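Local coordinates for putative sarcosine dimethylglycine methyltransferase (Galdieria sulphuraria, PDB 2O57), which probably transfers methyl groups from S-adenosylmethionine to sarcosine and dimethylglycine, using a Rossmann-like methyltransferase fold, at residues A75-L80 with L290-D295; S107-N112 with N149-I154; E172-L177 with C224-L229. One frame throughout, in Å; residues are numbered along the deposited sequence.

Interaction 1 (A75-L80 with L290-D295); sequences AMTGVL and LFRKSD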
# COMPACT_ATOMS: atom_id res chain seq x y z
N ALA A 75 -0.11 3.61 13.13
CA ALA A 75 -0.43 4.78 13.96
C ALA A 75 -1.78 5.42 13.59
O ALA A 75 -2.53 5.90 14.48
CB ALA A 75 0.70 5.82 13.90
N MSE A 76 -2.09 5.42 12.29
CA MSE A 76 -3.37 5.98 11.79
C MSE A 76 -4.57 5.22 12.37
O MSE A 76 -5.66 5.77 12.43
CB MSE A 76 -3.42 5.98 10.24
CG MSE A 76 -2.39 6.90 9.57
SE MSE A 76 -2.81 8.74 9.87
CE MSE A 76 -4.00 9.03 8.36
N THR A 77 -4.38 3.97 12.82
CA THR A 77 -5.50 3.22 13.43
C THR A 77 -5.75 3.55 14.91
O THR A 77 -6.71 3.04 15.49
CB THR A 77 -5.34 1.65 13.28
OG1 THR A 77 -4.34 1.17 14.19
CG2 THR A 77 -5.01 1.25 11.80
N GLY A 78 -4.90 4.40 15.51
CA GLY A 78 -5.05 4.76 16.92
C GLY A 78 -4.42 3.85 17.96
O GLY A 78 -4.40 4.21 19.13
N VAL A 79 -3.85 2.71 17.55
CA VAL A 79 -3.39 1.70 18.53
C VAL A 79 -2.04 2.01 19.18
O VAL A 79 -1.72 1.43 20.24
CB VAL A 79 -3.34 0.24 17.98
CG1 VAL A 79 -4.77 -0.29 17.65
CG2 VAL A 79 -2.37 0.11 16.78
N LEU A 80 -1.27 2.93 18.60
CA LEU A 80 0.10 3.15 19.08
C LEU A 80 0.20 4.25 20.18
O LEU A 80 1.02 5.18 20.12
CB LEU A 80 1.10 3.32 17.91
CG LEU A 80 1.22 2.17 16.87
CD1 LEU A 80 2.23 2.52 15.73
CD2 LEU A 80 1.64 0.91 17.56
N LEU A 290 -3.16 -4.67 6.91
CA LEU A 290 -3.59 -4.35 8.27
C LEU A 290 -4.97 -4.93 8.49
O LEU A 290 -5.85 -4.89 7.60
CB LEU A 290 -3.61 -2.86 8.52
CG LEU A 290 -2.28 -2.21 8.93
CD1 LEU A 290 -1.42 -1.94 7.63
CD2 LEU A 290 -2.69 -0.95 9.59
N PHE A 291 -5.14 -5.50 9.68
CA PHE A 291 -6.39 -6.13 10.06
C PHE A 291 -6.85 -5.53 11.36
O PHE A 291 -6.04 -5.01 12.13
CB PHE A 291 -6.18 -7.63 10.33
CG PHE A 291 -5.54 -8.39 9.20
CD1 PHE A 291 -6.32 -8.91 8.17
CD2 PHE A 291 -4.17 -8.63 9.20
CE1 PHE A 291 -5.73 -9.65 7.13
CE2 PHE A 291 -3.58 -9.38 8.18
CZ PHE A 291 -4.36 -9.89 7.15
N ARG A 292 -8.15 -5.60 11.62
CA ARG A 292 -8.64 -5.31 12.95
C ARG A 292 -9.50 -6.47 13.46
O ARG A 292 -10.25 -7.07 12.69
CB ARG A 292 -9.43 -3.99 12.99
CG ARG A 292 -9.84 -3.56 14.40
CD ARG A 292 -10.71 -2.30 14.46
NE ARG A 292 -10.06 -1.06 14.03
CZ ARG A 292 -9.27 -0.27 14.77
NH1 ARG A 292 -8.92 -0.57 16.04
NH2 ARG A 292 -8.81 0.84 14.22
N LYS A 293 -9.37 -6.79 14.74
CA LYS A 293 -10.24 -7.78 15.38
C LYS A 293 -11.66 -7.19 15.65
O LYS A 293 -11.94 -6.64 16.73
CB LYS A 293 -9.63 -8.30 16.67
CG LYS A 293 -10.42 -9.43 17.30
CD LYS A 293 -9.64 -10.10 18.48
CE LYS A 293 -10.53 -11.03 19.30
NZ LYS A 293 -9.74 -11.67 20.42
N SER A 294 -12.51 -7.29 14.63
CA SER A 294 -13.90 -6.79 14.67
C SER A 294 -14.60 -7.40 13.47
O SER A 294 -13.95 -7.78 12.48
CB SER A 294 -13.99 -5.25 14.58
OG SER A 294 -13.37 -4.78 13.39
N ASP A 295 -15.91 -7.43 13.55
CA ASP A 295 -16.77 -7.98 12.51
C ASP A 295 -16.72 -7.12 11.25
O ASP A 295 -16.77 -7.65 10.14
CB ASP A 295 -18.21 -8.07 13.06
CG ASP A 295 -19.16 -8.81 12.13
OD1 ASP A 295 -18.72 -9.74 11.40
OD2 ASP A 295 -20.38 -8.46 12.14
O HOH W 1 -7.97 1.93 17.49

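Interaction 2 (S107-N112 with N149-I154); sequences SIDCLN and NSYDFI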
# COMPACT_ATOMS: atom_id res chain seq x y z
N SER A 107 4.95 -0.73 24.76
CA SER A 107 5.68 -1.90 25.22
C SER A 107 5.54 -3.03 24.20
O SER A 107 4.47 -3.22 23.62
CB SER A 107 5.11 -2.34 26.57
OG SER A 107 5.32 -1.32 27.55
N ILE A 108 6.62 -3.78 23.99
CA ILE A 108 6.63 -4.84 22.98
C ILE A 108 7.08 -6.16 23.58
O ILE A 108 8.15 -6.22 24.20
CB ILE A 108 7.59 -4.51 21.79
CG1 ILE A 108 7.23 -3.17 21.10
CG2 ILE A 108 7.62 -5.66 20.77
CD1 ILE A 108 6.03 -3.25 20.22
N ASP A 109 6.30 -7.22 23.36
CA ASP A 109 6.78 -8.58 23.62
C ASP A 109 7.23 -9.15 22.28
O ASP A 109 6.45 -9.18 21.32
CB ASP A 109 5.69 -9.46 24.20
CG ASP A 109 5.26 -9.04 25.59
OD1 ASP A 109 6.03 -8.37 26.31
OD2 ASP A 109 4.16 -9.41 25.99
N CYS A 110 8.46 -9.66 22.23
CA CYS A 110 8.99 -10.27 21.01
C CYS A 110 8.81 -11.78 21.13
O CYS A 110 9.10 -12.36 22.20
CB CYS A 110 10.48 -9.92 20.84
SG CYS A 110 10.85 -8.21 20.60
N LEU A 111 8.30 -12.41 20.07
CA LEU A 111 8.23 -13.86 20.00
C LEU A 111 9.09 -14.31 18.85
O LEU A 111 8.90 -13.86 17.72
CB LEU A 111 6.80 -14.38 19.85
CG LEU A 111 6.64 -15.91 19.96
CD1 LEU A 111 6.95 -16.37 21.37
CD2 LEU A 111 5.19 -16.27 19.60
N ASN A 112 10.04 -15.19 19.12
CA ASN A 112 10.98 -15.56 18.09
C ASN A 112 11.47 -16.99 18.35
O ASN A 112 11.67 -17.36 19.52
CB ASN A 112 12.15 -14.57 18.12
CG ASN A 112 12.97 -14.55 16.86
OD1 ASN A 112 12.45 -14.31 15.76
ND2 ASN A 112 14.28 -14.71 17.01
N ASN A 149 -6.73 -12.20 24.44
CA ASN A 149 -7.02 -10.79 24.58
C ASN A 149 -5.94 -10.01 25.32
O ASN A 149 -6.27 -9.24 26.21
CB ASN A 149 -8.37 -10.59 25.28
CG ASN A 149 -9.49 -11.28 24.57
OD1 ASN A 149 -9.65 -11.09 23.36
ND2 ASN A 149 -10.25 -12.10 25.29
N SER A 150 -4.67 -10.25 24.97
CA SER A 150 -3.52 -9.61 25.62
C SER A 150 -3.01 -8.34 24.93
O SER A 150 -2.49 -7.45 25.60
CB SER A 150 -2.34 -10.61 25.71
OG SER A 150 -2.51 -11.51 26.80
N TYR A 151 -3.12 -8.27 23.60
CA TYR A 151 -2.43 -7.22 22.85
C TYR A 151 -3.29 -6.15 22.20
O TYR A 151 -4.28 -6.44 21.56
CB TYR A 151 -1.47 -7.86 21.82
CG TYR A 151 -0.40 -8.68 22.52
CD1 TYR A 151 0.67 -8.05 23.16
CD2 TYR A 151 -0.49 -10.06 22.60
CE1 TYR A 151 1.63 -8.77 23.84
CE2 TYR A 151 0.46 -10.82 23.27
CZ TYR A 151 1.52 -10.16 23.90
OH TYR A 151 2.49 -10.88 24.57
N ASP A 152 -2.84 -4.91 22.32
CA ASP A 152 -3.43 -3.85 21.54
C ASP A 152 -3.12 -3.99 20.06
O ASP A 152 -3.91 -3.59 19.24
CB ASP A 152 -2.95 -2.52 22.08
CG ASP A 152 -3.35 -2.32 23.52
OD1 ASP A 152 -4.57 -2.24 23.73
OD2 ASP A 152 -2.47 -2.31 24.41
N PHE A 153 -1.96 -4.57 19.74
CA PHE A 153 -1.51 -4.68 18.35
C PHE A 153 -0.46 -5.79 18.18
O PHE A 153 0.19 -6.23 19.15
CB PHE A 153 -0.98 -3.33 17.79
CG PHE A 153 0.30 -2.86 18.42
CD1 PHE A 153 1.54 -3.20 17.85
CD2 PHE A 153 0.28 -2.06 19.57
CE1 PHE A 153 2.75 -2.75 18.45
CE2 PHE A 153 1.47 -1.60 20.17
CZ PHE A 153 2.71 -1.95 19.59
N ILE A 154 -0.38 -6.28 16.95
CA ILE A 154 0.61 -7.24 16.48
C ILE A 154 1.35 -6.64 15.27
O ILE A 154 0.73 -6.04 14.35
CB ILE A 154 0.01 -8.60 16.08
CG1 ILE A 154 -0.61 -9.28 17.29
CG2 ILE A 154 1.09 -9.54 15.40
CD1 ILE A 154 -1.47 -10.58 16.96

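Interaction 3 (E172-L177 with C224-L229); sequences ECARVL and CGLVTL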
# COMPACT_ATOMS: atom_id res chain seq x y z
N GLU A 172 -4.28 -17.92 16.17
CA GLU A 172 -3.51 -17.45 17.33
C GLU A 172 -3.45 -15.93 17.37
O GLU A 172 -3.57 -15.35 18.43
CB GLU A 172 -2.09 -18.03 17.34
CG GLU A 172 -2.04 -19.52 17.77
CD GLU A 172 -2.46 -19.64 19.21
OE1 GLU A 172 -1.63 -19.40 20.11
OE2 GLU A 172 -3.64 -19.95 19.46
N CYS A 173 -3.23 -15.30 16.20
CA CYS A 173 -3.22 -13.83 16.14
C CYS A 173 -4.54 -13.25 16.67
O CYS A 173 -4.53 -12.33 17.51
CB CYS A 173 -2.91 -13.31 14.73
SG CYS A 173 -1.17 -13.58 14.20
N ALA A 174 -5.66 -13.79 16.18
CA ALA A 174 -6.95 -13.31 16.62
C ALA A 174 -7.19 -13.57 18.10
O ALA A 174 -7.65 -12.69 18.81
CB ALA A 174 -8.09 -13.87 15.75
N ARG A 175 -6.80 -14.76 18.58
CA ARG A 175 -6.93 -15.11 20.00
C ARG A 175 -6.23 -14.12 20.93
O ARG A 175 -6.79 -13.68 21.94
CB ARG A 175 -6.38 -16.53 20.27
CG ARG A 175 -6.54 -16.95 21.72
CD ARG A 175 -5.99 -18.35 21.99
NE ARG A 175 -4.53 -18.42 21.84
CZ ARG A 175 -3.65 -18.01 22.75
NH1 ARG A 175 -4.07 -17.44 23.88
NH2 ARG A 175 -2.35 -18.16 22.52
N VAL A 176 -4.99 -13.77 20.60
CA VAL A 176 -4.22 -12.94 21.51
C VAL A 176 -4.47 -11.44 21.38
O VAL A 176 -4.06 -10.66 22.23
CB VAL A 176 -2.71 -13.28 21.48
CG1 VAL A 176 -2.51 -14.78 21.82
CG2 VAL A 176 -2.03 -12.86 20.13
N LEU A 177 -5.13 -11.03 20.31
CA LEU A 177 -5.48 -9.62 20.16
C LEU A 177 -6.65 -9.31 21.04
O LEU A 177 -7.59 -10.12 21.18
CB LEU A 177 -5.83 -9.27 18.70
CG LEU A 177 -4.70 -8.90 17.75
CD1 LEU A 177 -5.26 -8.80 16.32
CD2 LEU A 177 -4.04 -7.59 18.19
N CYS A 224 -11.22 -15.93 11.09
CA CYS A 224 -10.81 -15.77 12.49
C CYS A 224 -11.34 -14.51 13.17
O CYS A 224 -10.91 -14.17 14.28
CB CYS A 224 -9.27 -15.80 12.57
SG CYS A 224 -8.62 -17.37 11.95
N GLY A 225 -12.26 -13.80 12.51
CA GLY A 225 -12.81 -12.55 13.04
C GLY A 225 -11.90 -11.33 12.87
O GLY A 225 -12.03 -10.35 13.61
N LEU A 226 -10.98 -11.40 11.90
CA LEU A 226 -10.14 -10.24 11.57
C LEU A 226 -10.51 -9.66 10.23
O LEU A 226 -10.30 -10.30 9.18
CB LEU A 226 -8.64 -10.58 11.56
CG LEU A 226 -8.05 -11.28 12.78
CD1 LEU A 226 -6.60 -11.73 12.52
CD2 LEU A 226 -8.11 -10.35 13.95
N VAL A 227 -11.02 -8.44 10.27
CA VAL A 227 -11.37 -7.72 9.04
C VAL A 227 -10.12 -7.07 8.43
O VAL A 227 -9.23 -6.60 9.17
CB VAL A 227 -12.50 -6.69 9.29
CG1 VAL A 227 -12.02 -5.55 10.15
CG2 VAL A 227 -13.08 -6.17 7.97
N THR A 228 -10.04 -7.08 7.10
CA THR A 228 -8.91 -6.51 6.40
C THR A 228 -9.23 -5.03 6.17
O THR A 228 -10.23 -4.68 5.50
CB THR A 228 -8.64 -7.22 5.06
OG1 THR A 228 -8.27 -8.58 5.32
CG2 THR A 228 -7.51 -6.53 4.34
N LEU A 229 -8.42 -4.18 6.77
CA LEU A 229 -8.57 -2.72 6.68
C LEU A 229 -7.99 -2.16 5.40
O LEU A 229 -8.59 -1.29 4.78
CB LEU A 229 -7.86 -2.03 7.83
CG LEU A 229 -8.33 -2.31 9.27
CD1 LEU A 229 -7.53 -1.44 10.28
CD2 LEU A 229 -9.83 -2.05 9.43

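Interaction 1 (A75-L80 with L290-D295)
R292 reaches from strand 284-293 to T77, in the loop just after helix 59-76. Its CB starts toward that loop; CG stands anti to the backbone N (chi1 -174°) and CD continues the extended chain, until a bend at chi3 (-66°) turns the guanidinium so that an edge faces T77. There R292 NH2 gives a weak but nearly straight hydrogen bond to T77 O (3.3 Å, 167°), the acceptor lying in the guanidinium plane, and sits 3.7 Å from T77 CB. A water bridges the same two groups: it donates to T77 O at 2.6 Å and accepts from R292 NH1 at 3.0 Å. NH1 also bonds R180 O, and NH2 has a long, weak ion pair with E52 of the second subunit. Arginine suits the place: one flat group serves a carbonyl, a water and a distant carboxylate. T77 CG2 meets L290 CD2 at 3.9 Å, the two side chains crossing obliquely, while T77 OG1 bonds L74 O. G78, with positive phi, leaves the helix where a CB would collide with T77 O. Strand 284-293 runs antiparallel between 181-190 and 226-233 as the reversed strand of the 3-2-1-4-5-7-6 order of the class I methyltransferase fold.

Interaction 2 (S107-N112 with N149-I154)
D109 OD2 is gripped by two groups: Y151 OH donates a hydrogen bond to it at 2.6 Å, and K85 NZ forms a salt bridge with it. The tyrosine uses the anti lone pair of OD2, the one pointing away from OD1, and OD1 is itself bonded to T135 OG1. OD2 lies at the edge of the tyrosine ring, near its plane and 3.4 Å from Y151 CE1, whereas the carboxylate is turned almost perpendicular to the ring (88°). These partners fix the rotation of a buried carboxylate, and the lysine would probably favour its charged form. Aspartate is short enough to stay beside its own strand, and tyrosine long enough to span the distance, with 9.3 Å between the CA atoms of D109 and Y151. A second, apolar bridge joins I108 to F153: CD1 of the isoleucine sits 3.6 Å from CZ of the phenylalanine, the side chains crossing at about a right angle. F153 has CG between its backbone N and carbonyl carbon (chi1 68°), a position that swings the ring toward the isoleucine. Both bridges span strand 85-89, which lies between 107-112 and 151-157 in the sheet; Y151 packs on its L87 and on K137 of strand 134-138, while I108 packs against A97, L100 and V101 of helix 95-104.

Interaction 3 (E172-L177 with C224-L229)
Two helix ends meet here, with A174 and C224 as the nearest residues at 6.2 Å between CA atoms: helix 166-176 gives way to extended backbone at L177, and helix 214-223 closes in a Schellman motif whose C-prime residue, G225, has the positive phi that glycine tolerates easily. A174 is the point of closest approach. Its CB points at the turn and lies 3.2 Å from C224 O and 3.9 Å from C224 CB; the small methyl suits so close an approach. L226, the first residue beyond the turn, then brings its branch against the same methyl, with CG 3.9 Å from A174 CB. With CG anti to its own carbonyl carbon (chi1 -52°), the leucine points its branch back at the helix, and L226 CD2 lies 4.0 Å from L177 CD1, the two leucines crossing at about a right angle. Replacing L226 by alanine removes CG and both methyls, and would probably leave L177 CD1 without its partner across the contact, strip one apolar neighbour from the A174 methyl, and open a gap there. Away from this face, R175 grips the carboxylate of E172 side-on, NE to OE2 and NH2 to OE1 (2.8 Å), with both oxygens close to the guanidinium plane, though the guanidinium lies well out of the carboxylate plane; V176 CG1 lies over one guanidinium face, offset toward its rim. R175 NH1 has a further salt bridge to D148, so the charged pair is tied to the loop before strand 151-157. The helix end packs on the sheet, C173, V176 and L177 touching I154 of strand 151-157, while L226, leading into strand 226-233, also touches F291 and K293 of strand 284-293.

The three contacts lie on one side of the chain's centre, their own centres about 10 to 14 Å apart, and all reach the same sheet. K293, beside R292 of interaction 1, ties them together: its NZ is probably hydrogen-bonded to L177 O of interaction 3 (2.8 Å) and N149 OD1 of interaction 2 (3.0 Å). Interactions 1 and 2 also meet through L80 CD2 and F153 CE2, 3.6 Å apart, while S150 N to V176 O (2.8 Å) joins interactions 2 and 3. Interactions 1 and 3 share paired strands and both touch the second subunit. Interaction 2 adjoins what may be the cofactor site: N112 OD1 accepts a hydrogen bond from G92 N in a glycine-rich turn that resembles the Rossmann type.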